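Local coordinates for bifunctional protein PutA (Bdellovibrio bacteriovorus, PDB 5UR2) that probably oxidises proline to glutamate in two steps, joining a flavin-dependent proline dehydrogenase and an NAD-dependent L-glutamate gamma-semialdehyde dehydrogenase in a single chain, at residues S244-H247 with L248-V252; A209-D212 with E213-I217; M727-A730 with A731-Q734; T544-K547 with T548-V552; W176-P180 with Q181-D185. All blocks are in the same frame, centred on the assembly; numbering follows the deposited sequence.

Contact 1. Residues S244-H247 with L248-V252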
loop_
_atom_site.group_PDB
_atom_site.type_symbol
_atom_site.label_atom_id
_atom_site.label_comp_id
_atom_site.label_asym_id
_atom_site.label_seq_id
_atom_site.Cartn_x
_atom_site.Cartn_y
_atom_site.Cartn_z
ATOM N N SER B 244 29.697 18.651 17.795
ATOM C CA SER B 244 29.158 18.186 19.071
ATOM C C SER B 244 30.107 18.441 20.254
ATOM O O SER B 244 29.658 18.420 21.400
ATOM C CB SER B 244 28.832 16.695 18.992
ATOM O OG SER B 244 30.015 15.959 18.674
ATOM N N VAL B 245 31.395 18.685 20.015
ATOM C CA VAL B 245 32.309 19.016 21.098
ATOM C C VAL B 245 32.909 20.404 20.939
ATOM O O VAL B 245 33.862 20.742 21.644
ATOM C CB VAL B 245 33.431 17.962 21.242
ATOM C CG1 VAL B 245 32.846 16.561 21.483
ATOM C CG2 VAL B 245 34.330 17.950 20.013
ATOM N N LYS B 246 32.390 21.223 20.015
ATOM C CA LYS B 246 33.040 22.512 19.771
ATOM C C LYS B 246 32.930 23.415 20.991
ATOM O O LYS B 246 33.932 23.969 21.452
ATOM C CB LYS B 246 32.441 23.213 18.542
ATOM C CG LYS B 246 33.221 24.464 18.108
ATOM C CD LYS B 246 32.731 25.757 18.786
ATOM C CE LYS B 246 31.277 26.081 18.395
ATOM N NZ LYS B 246 30.768 27.392 18.954
ATOM N N HIS B 247 31.712 23.593 21.511
ATOM C CA HIS B 247 31.522 24.477 22.656
ATOM C C HIS B 247 32.275 23.949 23.877
ATOM O O HIS B 247 32.948 24.712 24.584
ATOM C CB HIS B 247 30.019 24.641 22.928
ATOM C CG HIS B 247 29.698 25.636 23.999
ATOM N ND1 HIS B 247 28.462 25.698 24.614
ATOM C CD2 HIS B 247 30.455 26.601 24.578
ATOM C CE1 HIS B 247 28.473 26.658 25.523
ATOM N NE2 HIS B 247 29.671 27.218 25.524
ATOM N N LEU B 248 32.213 22.637 24.108
ATOM C CA LEU B 248 32.936 22.055 25.232
ATOM C C LEU B 248 34.441 22.307 25.113
ATOM O O LEU B 248 35.103 22.646 26.098
ATOM C CB LEU B 248 32.625 20.563 25.318
ATOM C CG LEU B 248 33.268 19.744 26.439
ATOM C CD1 LEU B 248 32.828 20.260 27.803
ATOM C CD2 LEU B 248 32.920 18.274 26.276
ATOM N N THR B 249 34.992 22.168 23.906
ATOM C CA THR B 249 36.419 22.393 23.699
ATOM C C THR B 249 36.810 23.823 24.050
ATOM O O THR B 249 37.881 24.062 24.622
ATOM C CB THR B 249 36.795 22.052 22.257
ATOM O OG1 THR B 249 36.406 20.697 21.992
ATOM C CG2 THR B 249 38.311 22.187 22.039
ATOM N N LEU B 250 35.960 24.789 23.708
ATOM C CA LEU B 250 36.290 26.177 23.994
ATOM C C LEU B 250 36.279 26.461 25.497
ATOM O O LEU B 250 37.153 27.175 26.000
ATOM C CB LEU B 250 35.329 27.096 23.242
ATOM C CG LEU B 250 35.515 27.028 21.716
ATOM C CD1 LEU B 250 34.568 27.981 21.003
ATOM C CD2 LEU B 250 36.962 27.299 21.331
ATOM N N GLU B 251 35.300 25.915 26.231
ATOM C CA GLU B 251 35.296 26.063 27.684
ATOM C C GLU B 251 36.502 25.365 28.310
ATOM O O GLU B 251 37.141 25.905 29.216
ATOM C CB GLU B 251 33.991 25.513 28.274
ATOM C CG GLU B 251 32.780 26.341 27.899
ATOM C CD GLU B 251 31.547 25.983 28.689
ATOM O OE1 GLU B 251 31.639 25.180 29.647
ATOM O OE2 GLU B 251 30.477 26.508 28.348
ATOM N N VAL B 252 36.826 24.161 27.839
ATOM C CA VAL B 252 37.990 23.452 28.363
ATOM C C VAL B 252 39.242 24.301 28.180
ATOM O O VAL B 252 40.015 24.519 29.122
ATOM C CB VAL B 252 38.115 22.078 27.678
ATOM C CG1 VAL B 252 39.461 21.441 27.942
ATOM C CG2 VAL B 252 36.968 21.152 28.112
HETATM O O HOH W 1 30.009 21.033 23.062
#
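Val245, the N-cap of helix 246-257, offers its carbonyl to Thr249 twice over. The backbone N of Thr249 donates to Val245 O at 2.9 Å, and Thr249 OG1 donates to the same Val245 O at 2.6 Å, the two reaching it from opposite faces of the carbonyl plane. What makes the second bond possible is the threonine rotamer (chi1 -56°): OG1 stands beside its own backbone N and leans back toward the preceding turn, while CG2 is turned the other way. One residue on, Lys246 and Leu250 slant across each other, with Lys246 CD 3.6 Å from Leu250 CD1. The lysine chain is bent on the way to CD and then runs straight, carrying its amine to Asp278 and Asp282. His247 and Glu251 lie close on the next flank with their flat groups almost perpendicular (89°). His247 NE2 is 3.0 Å from Glu251 OE2, but the angle is too poor for a hydrogen bond; the other carboxylate oxygen, Glu251 OE1, is the one gripped, by Lys215 and the indole N-H of Trp211. In the first turn a water donates to Ser244 O and accepts from Leu248 N at 2.9 Å, serving an amide of the sort left over at a helix start. This is the helix between barrel strands 235-238 and 268-273 of the proline dehydrogenase domain: Thr249 and Leu250 face inward onto Ile270, and Leu248 and Val252 lie against Leu218 of helix 211-232.

Contact 2. Residues A209-D212 with E213-I217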
loop_
_atom_site.group_PDB
_atom_site.type_symbol
_atom_site.label_atom_id
_atom_site.label_comp_id
_atom_site.label_asym_id
_atom_site.label_seq_id
_atom_site.Cartn_x
_atom_site.Cartn_y
_atom_site.Cartn_z
ATOM N N ALA B 209 25.370 15.688 28.995
ATOM C CA ALA B 209 24.382 15.894 30.043
ATOM C C ALA B 209 25.059 16.100 31.388
ATOM O O ALA B 209 24.551 16.839 32.240
ATOM C CB ALA B 209 23.401 14.715 30.083
ATOM N N ALA B 210 26.229 15.501 31.572
ATOM C CA ALA B 210 27.072 15.772 32.733
ATOM C C ALA B 210 28.195 16.727 32.337
ATOM O O ALA B 210 29.384 16.407 32.405
ATOM C CB ALA B 210 27.620 14.476 33.309
ATOM N N TRP B 211 27.765 17.916 31.901
ATOM C CA TRP B 211 28.660 18.900 31.308
ATOM C C TRP B 211 29.819 19.235 32.234
ATOM O O TRP B 211 30.984 19.145 31.837
ATOM C CB TRP B 211 27.875 20.158 30.971
ATOM C CG TRP B 211 28.635 21.202 30.211
ATOM C CD1 TRP B 211 29.298 22.287 30.732
ATOM C CD2 TRP B 211 28.784 21.287 28.789
ATOM N NE1 TRP B 211 29.846 23.029 29.723
ATOM C CE2 TRP B 211 29.554 22.439 28.520
ATOM C CE3 TRP B 211 28.343 20.495 27.713
ATOM C CZ2 TRP B 211 29.892 22.827 27.221
ATOM C CZ3 TRP B 211 28.679 20.881 26.426
ATOM C CH2 TRP B 211 29.445 22.036 26.190
ATOM N N ASP B 212 29.519 19.660 33.466
ATOM C CA ASP B 212 30.572 20.134 34.364
ATOM C C ASP B 212 31.551 19.018 34.714
ATOM O O ASP B 212 32.764 19.243 34.783
ATOM C CB ASP B 212 29.985 20.712 35.654
ATOM C CG ASP B 212 29.175 21.968 35.432
ATOM O OD1 ASP B 212 29.333 22.618 34.381
ATOM O OD2 ASP B 212 28.423 22.345 36.360
ATOM N N GLU B 213 31.044 17.806 34.941
ATOM C CA GLU B 213 31.938 16.701 35.263
ATOM C C GLU B 213 32.857 16.378 34.087
ATOM O O GLU B 213 34.073 16.221 34.259
ATOM C CB GLU B 213 31.121 15.478 35.670
ATOM C CG GLU B 213 31.993 14.321 36.095
ATOM C CD GLU B 213 31.207 13.209 36.744
ATOM O OE1 GLU B 213 31.792 12.118 36.939
ATOM O OE2 GLU B 213 30.011 13.427 37.058
ATOM N N SER B 214 32.289 16.307 32.875
ATOM C CA SER B 214 33.083 16.028 31.679
ATOM C C SER B 214 34.146 17.089 31.465
ATOM O O SER B 214 35.303 16.770 31.161
ATOM C CB SER B 214 32.179 15.953 30.450
ATOM O OG SER B 214 31.259 14.871 30.542
ATOM N N LYS B 215 33.767 18.362 31.624
ATOM C CA LYS B 215 34.710 19.457 31.439
ATOM C C LYS B 215 35.863 19.381 32.436
ATOM O O LYS B 215 37.023 19.608 32.067
ATOM C CB LYS B 215 33.980 20.790 31.557
ATOM C CG LYS B 215 34.898 21.994 31.532
ATOM C CD LYS B 215 34.122 23.272 31.192
ATOM C CE LYS B 215 33.040 23.600 32.207
ATOM N NZ LYS B 215 32.560 24.986 31.955
ATOM N N LYS B 216 35.562 19.069 33.705
ATOM C CA LYS B 216 36.620 18.936 34.702
ATOM C C LYS B 216 37.571 17.798 34.344
ATOM O O LYS B 216 38.791 17.934 34.493
ATOM C CB LYS B 216 36.029 18.730 36.095
ATOM C CG LYS B 216 37.089 18.395 37.160
ATOM C CD LYS B 216 36.445 18.112 38.509
ATOM C CE LYS B 216 37.199 17.013 39.264
ATOM N NZ LYS B 216 38.622 17.358 39.508
ATOM N N ILE B 217 37.034 16.663 33.885
ATOM C CA ILE B 217 37.900 15.537 33.539
ATOM C C ILE B 217 38.771 15.880 32.336
ATOM O O ILE B 217 39.978 15.598 32.333
ATOM C CB ILE B 217 37.068 14.260 33.294
ATOM C CG1 ILE B 217 36.443 13.772 34.597
ATOM C CG2 ILE B 217 37.918 13.159 32.649
ATOM C CD1 ILE B 217 35.417 12.654 34.413
#
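Trp211 and Lys215 converge because both first torsions run away from the backbone N (chi1 -173° and 174°), and because Lys215 then folds at chi3 (61°), swinging its amine round to the indole. The amine arrives at the ring edge, near the ring plane, with Lys215 NZ 4.0 Å from Trp211 NE1, so this is no cation-pi stack. Both donors turn to Glu251 OE1 of helix 246-257, and Glu255 is a second anionic partner for the lysine. Asp212 OD1 lies 4.7 Å from Lys215 NZ, not in contact, though its negative charge may still favour the amine there. The same aspartate oxygen sits in the plane of the Trp211 ring, at its edge. All this happens on the first turns of helix 211-232, which crosses from strand 194-197 to strand 235-238 in the beta-alpha-beta succession of a TIM-like barrel. Ala210 is the N-cap and has no polar side chain to offer, but its carbonyl takes the N-H of Ser214 at 2.9 Å. Ser214 OG also lies 3.1 Å from Ala210 O, although Lys207 O competes for its proton. The next rungs follow regularly, Lys215 N to Trp211 O at 2.9 Å and Lys216 N to Asp212 O at 3.0 Å. Lys216 sends its amine outward to Asp220.

Contact 3. Residues M727-A730 with A731-Q734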
loop_
_atom_site.group_PDB
_atom_site.type_symbol
_atom_site.label_atom_id
_atom_site.label_comp_id
_atom_site.label_asym_id
_atom_site.label_seq_id
_atom_site.Cartn_x
_atom_site.Cartn_y
_atom_site.Cartn_z
ATOM N N MET B 727 -2.167 -15.854 22.748
ATOM C CA MET B 727 -2.629 -16.338 21.455
ATOM C C MET B 727 -3.504 -17.566 21.630
ATOM O O MET B 727 -4.488 -17.743 20.904
ATOM C CB MET B 727 -1.440 -16.643 20.541
ATOM C CG MET B 727 -0.760 -15.398 20.016
ATOM S SD MET B 727 0.528 -15.796 18.818
ATOM C CE MET B 727 1.573 -16.797 19.836
ATOM N N ASN B 728 -3.189 -18.389 22.621
ATOM C CA ASN B 728 -4.031 -19.533 22.932
ATOM C C ASN B 728 -5.410 -19.089 23.411
ATOM O O ASN B 728 -6.441 -19.573 22.922
ATOM C CB ASN B 728 -3.330 -20.379 23.984
ATOM C CG ASN B 728 -3.662 -21.810 23.858
ATOM O OD1 ASN B 728 -4.571 -22.289 24.529
ATOM N ND2 ASN B 728 -2.959 -22.519 22.963
ATOM N N ARG B 729 -5.450 -18.145 24.355
ATOM C CA ARG B 729 -6.735 -17.679 24.875
ATOM C C ARG B 729 -7.554 -16.977 23.800
ATOM O O ARG B 729 -8.785 -17.090 23.779
ATOM C CB ARG B 729 -6.522 -16.747 26.069
ATOM C CG ARG B 729 -5.860 -17.376 27.319
ATOM C CD ARG B 729 -6.511 -18.677 27.756
ATOM N NE ARG B 729 -7.957 -18.533 27.769
ATOM C CZ ARG B 729 -8.812 -19.547 27.741
ATOM N NH1 ARG B 729 -10.110 -19.301 27.714
ATOM N NH2 ARG B 729 -8.376 -20.802 27.726
ATOM N N ALA B 730 -6.896 -16.211 22.929
ATOM C CA ALA B 730 -7.614 -15.407 21.940
ATOM C C ALA B 730 -8.314 -16.259 20.885
ATOM O O ALA B 730 -9.288 -15.802 20.266
ATOM C CB ALA B 730 -6.649 -14.442 21.253
ATOM N N ALA B 731 -7.821 -17.477 20.644
ATOM C CA ALA B 731 -8.423 -18.368 19.656
ATOM C C ALA B 731 -9.755 -18.952 20.110
ATOM O O ALA B 731 -10.461 -19.543 19.290
ATOM C CB ALA B 731 -7.449 -19.497 19.313
ATOM N N VAL B 732 -10.106 -18.817 21.382
ATOM C CA VAL B 732 -11.377 -19.319 21.903
ATOM C C VAL B 732 -12.499 -18.360 21.521
ATOM O O VAL B 732 -12.381 -17.144 21.708
ATOM C CB VAL B 732 -11.304 -19.484 23.428
ATOM C CG1 VAL B 732 -12.632 -20.004 23.988
ATOM C CG2 VAL B 732 -10.135 -20.378 23.823
ATOM N N VAL B 733 -13.593 -18.900 20.990
ATOM C CA VAL B 733 -14.798 -18.116 20.723
ATOM C C VAL B 733 -15.674 -18.201 21.967
ATOM O O VAL B 733 -16.261 -19.245 22.256
ATOM C CB VAL B 733 -15.549 -18.623 19.486
ATOM C CG1 VAL B 733 -16.770 -17.761 19.226
ATOM C CG2 VAL B 733 -14.655 -18.604 18.285
ATOM N N GLN B 734 -15.733 -17.106 22.722
ATOM C CA GLN B 734 -16.488 -17.058 23.967
ATOM C C GLN B 734 -17.989 -17.034 23.694
ATOM O O GLN B 734 -18.426 -16.716 22.583
ATOM C CB GLN B 734 -16.098 -15.822 24.775
ATOM C CG GLN B 734 -14.612 -15.724 25.109
ATOM C CD GLN B 734 -14.136 -16.757 26.122
ATOM O OE1 GLN B 734 -14.915 -17.273 26.930
ATOM N NE2 GLN B 734 -12.839 -17.044 26.096
#
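Val732 N donates to Arg729 O at 3.2 Å, and of the three backbone bonds where helix 720-730 gives way to loop it is the one that is not weak. The N-H points well at its acceptor (159°), yet the donor stands above the carbonyl plane, 56° out of it, in an i to i+3 bond formed as the chain leaves the helix. The amide before it is less decided: Ala731 N is shared between Met727 O and Asn728 O, at 3.4 Å from each, and both bonds are weak. Outward from the backbone, Arg729 and Val732 run alongside each other in the same direction. Val732 CG2 settles over one face of the guanidinium, 3.9 Å above its plane and toward the rim, and the same methyl lies 3.6 Å from Arg729 O. Gln734 comes across the arginine at about a right angle, the amide and guanidinium planes 50° apart. Here Gln734 NE2 faces Arg729 NH1 at 3.9 Å, nitrogen against nitrogen, so neither can serve the other. Glu703 and Asn707 provide weak partners for Arg729 NE. Ala730 packs on Cys743 of strand 742-746, while Met727, Ala731 and Val733 lean on Val740, Met727 and Leu724 of the second subunit. The side chain of this chain's own Met727 is about 10 Å from that of Glu746, predicted to be an active-site residue. The helix end is thus only loosely tied by polar bonds within residues 727-734, and part of its apolar packing comes from the second subunit.

Contact 4. Residues T544-K547 with T548-V552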
loop_
_atom_site.group_PDB
_atom_site.type_symbol
_atom_site.label_atom_id
_atom_site.label_comp_id
_atom_site.label_asym_id
_atom_site.label_seq_id
_atom_site.Cartn_x
_atom_site.Cartn_y
_atom_site.Cartn_z
ATOM N N THR B 544 -19.680 0.729 24.475
ATOM C CA THR B 544 -20.664 1.791 24.275
ATOM C C THR B 544 -20.062 2.924 23.456
ATOM O O THR B 544 -20.676 3.417 22.500
ATOM C CB THR B 544 -21.156 2.318 25.625
ATOM O OG1 THR B 544 -21.906 1.304 26.279
ATOM C CG2 THR B 544 -22.046 3.553 25.458
ATOM N N ALA B 545 -18.846 3.340 23.818
ATOM C CA ALA B 545 -18.197 4.425 23.098
ATOM C C ALA B 545 -17.936 4.060 21.636
ATOM O O ALA B 545 -18.063 4.915 20.753
ATOM C CB ALA B 545 -16.892 4.798 23.800
ATOM N N TYR B 546 -17.630 2.791 21.354
ATOM C CA TYR B 546 -17.303 2.406 19.982
ATOM C C TYR B 546 -18.448 2.706 19.020
ATOM O O TYR B 546 -18.203 3.047 17.859
ATOM C CB TYR B 546 -16.922 0.927 19.933
ATOM C CG TYR B 546 -16.662 0.428 18.536
ATOM C CD1 TYR B 546 -15.569 0.878 17.812
ATOM C CD2 TYR B 546 -17.523 -0.486 17.938
ATOM C CE1 TYR B 546 -15.341 0.447 16.519
ATOM C CE2 TYR B 546 -17.298 -0.945 16.658
ATOM C CZ TYR B 546 -16.204 -0.470 15.947
ATOM O OH TYR B 546 -15.974 -0.906 14.664
ATOM N N LYS B 547 -19.692 2.629 19.506
ATOM C CA LYS B 547 -20.876 2.831 18.668
ATOM C C LYS B 547 -20.884 4.204 17.997
ATOM O O LYS B 547 -21.323 4.334 16.846
ATOM C CB LYS B 547 -22.133 2.648 19.528
ATOM C CG LYS B 547 -23.442 2.810 18.802
ATOM C CD LYS B 547 -24.622 2.809 19.774
ATOM C CE LYS B 547 -25.958 2.672 19.033
ATOM N NZ LYS B 547 -25.941 1.514 18.086
ATOM N N THR B 548 -20.395 5.238 18.682
ATOM C CA THR B 548 -20.313 6.564 18.078
ATOM C C THR B 548 -18.908 6.925 17.608
ATOM O O THR B 548 -18.764 7.625 16.602
ATOM C CB THR B 548 -20.823 7.640 19.053
ATOM O OG1 THR B 548 -20.158 7.505 20.319
ATOM C CG2 THR B 548 -22.343 7.530 19.255
ATOM N N TRP B 549 -17.870 6.473 18.309
ATOM C CA TRP B 549 -16.510 6.824 17.914
ATOM C C TRP B 549 -16.157 6.277 16.535
ATOM O O TRP B 549 -15.399 6.912 15.800
ATOM C CB TRP B 549 -15.520 6.310 18.957
ATOM C CG TRP B 549 -14.052 6.482 18.599
ATOM C CD1 TRP B 549 -13.182 5.497 18.214
ATOM C CD2 TRP B 549 -13.296 7.702 18.604
ATOM N NE1 TRP B 549 -11.943 6.029 17.978
ATOM C CE2 TRP B 549 -11.987 7.382 18.212
ATOM C CE3 TRP B 549 -13.597 9.030 18.908
ATOM C CZ2 TRP B 549 -10.979 8.341 18.128
ATOM C CZ3 TRP B 549 -12.597 9.978 18.803
ATOM C CH2 TRP B 549 -11.305 9.627 18.428
ATOM N N LYS B 550 -16.682 5.099 16.178
ATOM C CA LYS B 550 -16.404 4.497 14.876
ATOM C C LYS B 550 -16.914 5.351 13.718
ATOM O O LYS B 550 -16.490 5.146 12.572
ATOM C CB LYS B 550 -17.028 3.103 14.807
ATOM C CG LYS B 550 -18.566 3.106 14.636
ATOM C CD LYS B 550 -19.139 1.693 14.815
ATOM C CE LYS B 550 -20.648 1.680 14.628
ATOM N NZ LYS B 550 -21.235 0.342 14.953
ATOM N N ASN B 551 -17.797 6.308 13.995
ATOM C CA ASN B 551 -18.309 7.229 12.995
ATOM C C ASN B 551 -17.676 8.617 13.067
ATOM O O ASN B 551 -18.053 9.487 12.274
ATOM C CB ASN B 551 -19.830 7.348 13.143
ATOM C CG ASN B 551 -20.527 6.040 12.864
ATOM O OD1 ASN B 551 -20.102 5.277 11.999
ATOM N ND2 ASN B 551 -21.575 5.757 13.605
ATOM N N VAL B 552 -16.757 8.865 13.992
ATOM C CA VAL B 552 -16.055 10.158 13.946
ATOM C C VAL B 552 -15.177 10.193 12.698
ATOM O O VAL B 552 -14.432 9.228 12.449
ATOM C CB VAL B 552 -15.217 10.374 15.215
ATOM C CG1 VAL B 552 -14.372 11.643 15.066
ATOM C CG2 VAL B 552 -16.124 10.493 16.471
HETATM O O HOH W 2 -21.597 5.997 22.079
#
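Lys550 reaches back across Tyr546, and its chain can be followed atom by atom. CB lies over the face of the phenol ring in a CH-pi contact, 4.0 Å from the centroid of the Tyr546 ring and 28° off its normal. At chi1 74°, CG is wedged between the lysine's own backbone N and carbonyl carbon, which brings Lys550 CG to 3.2 Å from Tyr546 O. The extended chain then crosses the ring at about a right angle: Lys550 CD stands over the face of the Tyr546 ring, toward its rim, 3.7 Å from Tyr546 CE2. Farther out, Lys550 CE passes Lys547 O at 3.5 Å, and NZ has a long, weak ion pair with Glu923 of the second subunit. The tyrosine is held at its far end by Ser631. Beneath, Lys550 N donates to Tyr546 O, while Ala545 O takes both Trp549 N (2.9 Å) and Thr548 N (3.1 Å), the latter from above the carbonyl plane. A water links Thr544 O with Thr548 OG1. The type I turn from Trp549 to Val552 carries the aldehyde dehydrogenase chain out of helix 532-549 toward helix 554-570.

Contact 5. Residues W176-P180 with Q181-D185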
loop_
_atom_site.group_PDB
_atom_site.type_symbol
_atom_site.label_atom_id
_atom_site.label_comp_id
_atom_site.label_asym_id
_atom_site.label_seq_id
_atom_site.Cartn_x
_atom_site.Cartn_y
_atom_site.Cartn_z
ATOM N N TRP B 176 69.337 22.315 17.956
ATOM C CA TRP B 176 68.996 22.898 16.663
ATOM C C TRP B 176 69.527 24.326 16.554
ATOM O O TRP B 176 69.420 25.114 17.498
ATOM C CB TRP B 176 67.479 22.911 16.466
ATOM C CG TRP B 176 66.815 21.558 16.454
ATOM C CD1 TRP B 176 67.424 20.327 16.535
ATOM C CD2 TRP B 176 65.407 21.302 16.374
ATOM N NE1 TRP B 176 66.476 19.327 16.500
ATOM C CE2 TRP B 176 65.233 19.896 16.396
ATOM C CE3 TRP B 176 64.275 22.123 16.283
ATOM C CZ2 TRP B 176 63.974 19.298 16.347
ATOM C CZ3 TRP B 176 63.020 21.525 16.223
ATOM C CH2 TRP B 176 62.883 20.123 16.252
ATOM N N ASP B 177 70.119 24.649 15.405
ATOM C CA ASP B 177 70.497 26.027 15.126
ATOM C C ASP B 177 69.249 26.873 14.868
ATOM O O ASP B 177 68.206 26.364 14.449
ATOM C CB ASP B 177 71.434 26.101 13.924
ATOM C CG ASP B 177 72.741 25.365 14.150
ATOM O OD1 ASP B 177 73.016 24.958 15.302
ATOM O OD2 ASP B 177 73.501 25.211 13.172
ATOM N N GLU B 178 69.366 28.182 15.110
ATOM C CA GLU B 178 68.238 29.087 14.921
ATOM C C GLU B 178 68.044 29.447 13.449
ATOM O O GLU B 178 69.000 29.818 12.756
ATOM C CB GLU B 178 68.422 30.374 15.727
ATOM C CG GLU B 178 67.108 31.127 15.917
ATOM C CD GLU B 178 67.289 32.612 16.208
ATOM O OE1 GLU B 178 68.178 33.239 15.588
ATOM O OE2 GLU B 178 66.515 33.161 17.025
ATOM N N VAL B 179 66.801 29.354 12.987
ATOM C CA VAL B 179 66.398 29.789 11.655
ATOM C C VAL B 179 65.386 30.916 11.812
ATOM O O VAL B 179 64.190 30.670 11.986
ATOM C CB VAL B 179 65.815 28.631 10.829
ATOM C CG1 VAL B 179 65.485 29.124 9.435
ATOM C CG2 VAL B 179 66.805 27.462 10.774
ATOM N N PRO B 180 65.835 32.175 11.743
ATOM C CA PRO B 180 64.989 33.303 12.188
ATOM C C PRO B 180 63.669 33.427 11.453
ATOM O O PRO B 180 62.696 33.918 12.047
ATOM C CB PRO B 180 65.880 34.529 11.961
ATOM C CG PRO B 180 67.266 34.001 11.933
ATOM C CD PRO B 180 67.209 32.595 11.420
ATOM N N GLN B 181 63.611 33.044 10.170
ATOM C CA GLN B 181 62.342 33.120 9.452
ATOM C C GLN B 181 61.266 32.273 10.133
ATOM O O GLN B 181 60.082 32.627 10.089
ATOM C CB GLN B 181 62.523 32.693 7.989
ATOM C CG GLN B 181 61.241 32.817 7.157
ATOM C CD GLN B 181 61.442 32.625 5.659
ATOM O OE1 GLN B 181 62.573 32.521 5.176
ATOM N NE2 GLN B 181 60.330 32.513 4.923
ATOM N N ILE B 182 61.653 31.183 10.794
ATOM C CA ILE B 182 60.692 30.303 11.450
ATOM C C ILE B 182 60.792 30.328 12.970
ATOM O O ILE B 182 59.813 29.964 13.637
ATOM C CB ILE B 182 60.830 28.853 10.948
ATOM C CG1 ILE B 182 62.216 28.308 11.305
ATOM C CG2 ILE B 182 60.562 28.785 9.452
ATOM C CD1 ILE B 182 62.475 26.868 10.855
ATOM N N ASP B 183 61.919 30.757 13.539
ATOM C CA ASP B 183 62.139 30.667 14.977
ATOM C C ASP B 183 61.937 31.998 15.688
ATOM O O ASP B 183 62.184 32.081 16.895
ATOM C CB ASP B 183 63.558 30.148 15.278
ATOM C CG ASP B 183 63.800 28.731 14.761
ATOM O OD1 ASP B 183 62.824 27.995 14.534
ATOM O OD2 ASP B 183 64.977 28.347 14.591
ATOM N N ARG B 184 61.520 33.041 14.970
ATOM C CA ARG B 184 61.302 34.364 15.541
ATOM C C ARG B 184 60.104 35.011 14.858
ATOM O O ARG B 184 59.897 34.825 13.659
ATOM C CB ARG B 184 62.529 35.276 15.337
ATOM C CG ARG B 184 63.858 34.692 15.772
ATOM C CD ARG B 184 64.961 35.743 15.730
ATOM N NE ARG B 184 64.674 36.848 16.640
ATOM C CZ ARG B 184 64.977 36.843 17.935
ATOM N NH1 ARG B 184 65.577 35.788 18.470
ATOM N NH2 ARG B 184 64.671 37.888 18.696
ATOM N N ASP B 185 59.353 35.822 15.612
ATOM C CA ASP B 185 58.366 36.723 15.029
ATOM C C ASP B 185 58.831 38.167 15.255
ATOM O O ASP B 185 60.033 38.424 15.451
ATOM C CB ASP B 185 56.963 36.433 15.595
ATOM C CG ASP B 185 56.811 36.790 17.073
ATOM O OD1 ASP B 185 57.798 37.200 17.722
ATOM O OD2 ASP B 185 55.677 36.645 17.594
#
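Val179 is the N-cap of the short helix 180-183, and it is tied to Asp183 by a reciprocal pair of bonds. Its N-H runs dead straight (179°) to Asp183 OD2 at 2.6 Å, meeting that oxygen from above the carboxylate plane. In return Asp183 N donates to Val179 O at 2.8 Å, and Ile182 N reaches the same Val179 O, also at 2.8 Å, from the opposite face of the carbonyl. With CG of Asp183 beside its own backbone N (chi1 -63°), the carboxylate folds back over the start of the turn, where its second, cationic partner is Arg134, whose charge would be expected to stabilise the ionised form. Outside this ring Glu178 and Arg184 form a salt bridge. Arg184 NH1 donates at 3.1 Å to the syn lone pair of Glu178 OE2; the oxygen lies in the guanidinium plane at its edge, although the two flat groups are 70° apart. The Glu178 and Asp183 side chains run antiparallel, Glu178 CG 3.7 Å from Asp183 CB. Beneath, Val179 CB rests on Ile182 CG1 at 3.6 Å, an apolar patch on the other flank. The turn sits in the link from helix 152-173 to strand 194-197: Val179 and Ile182 press on Arg134 of helix 123-135, Ile182 also meets Thr139 of strand 138-144, and Gln181 bonds to backbone carbonyls of Val394 and Tyr398, ahead of strand 400-406.

Overall arrangement
From the N terminus the five contacts come in the order 5, 2, 1, 4, 3, each a local turn or helix end that closes before the next opens, so none nests or crosses. Contact 5 turns the chain on its way from the first barrel strand to the second. Contacts 2 and 1 start the next two helices of the proline dehydrogenase barrel and are the pair that touch, their centres about 11 Å apart, tying neighbouring helices together. The chain then passes to the aldehyde dehydrogenase part, where contacts 4 and 3 finish two helices, nearest atoms about 17 Å apart. Contacts 3 and 5 lie farthest apart, about 88 Å between centres.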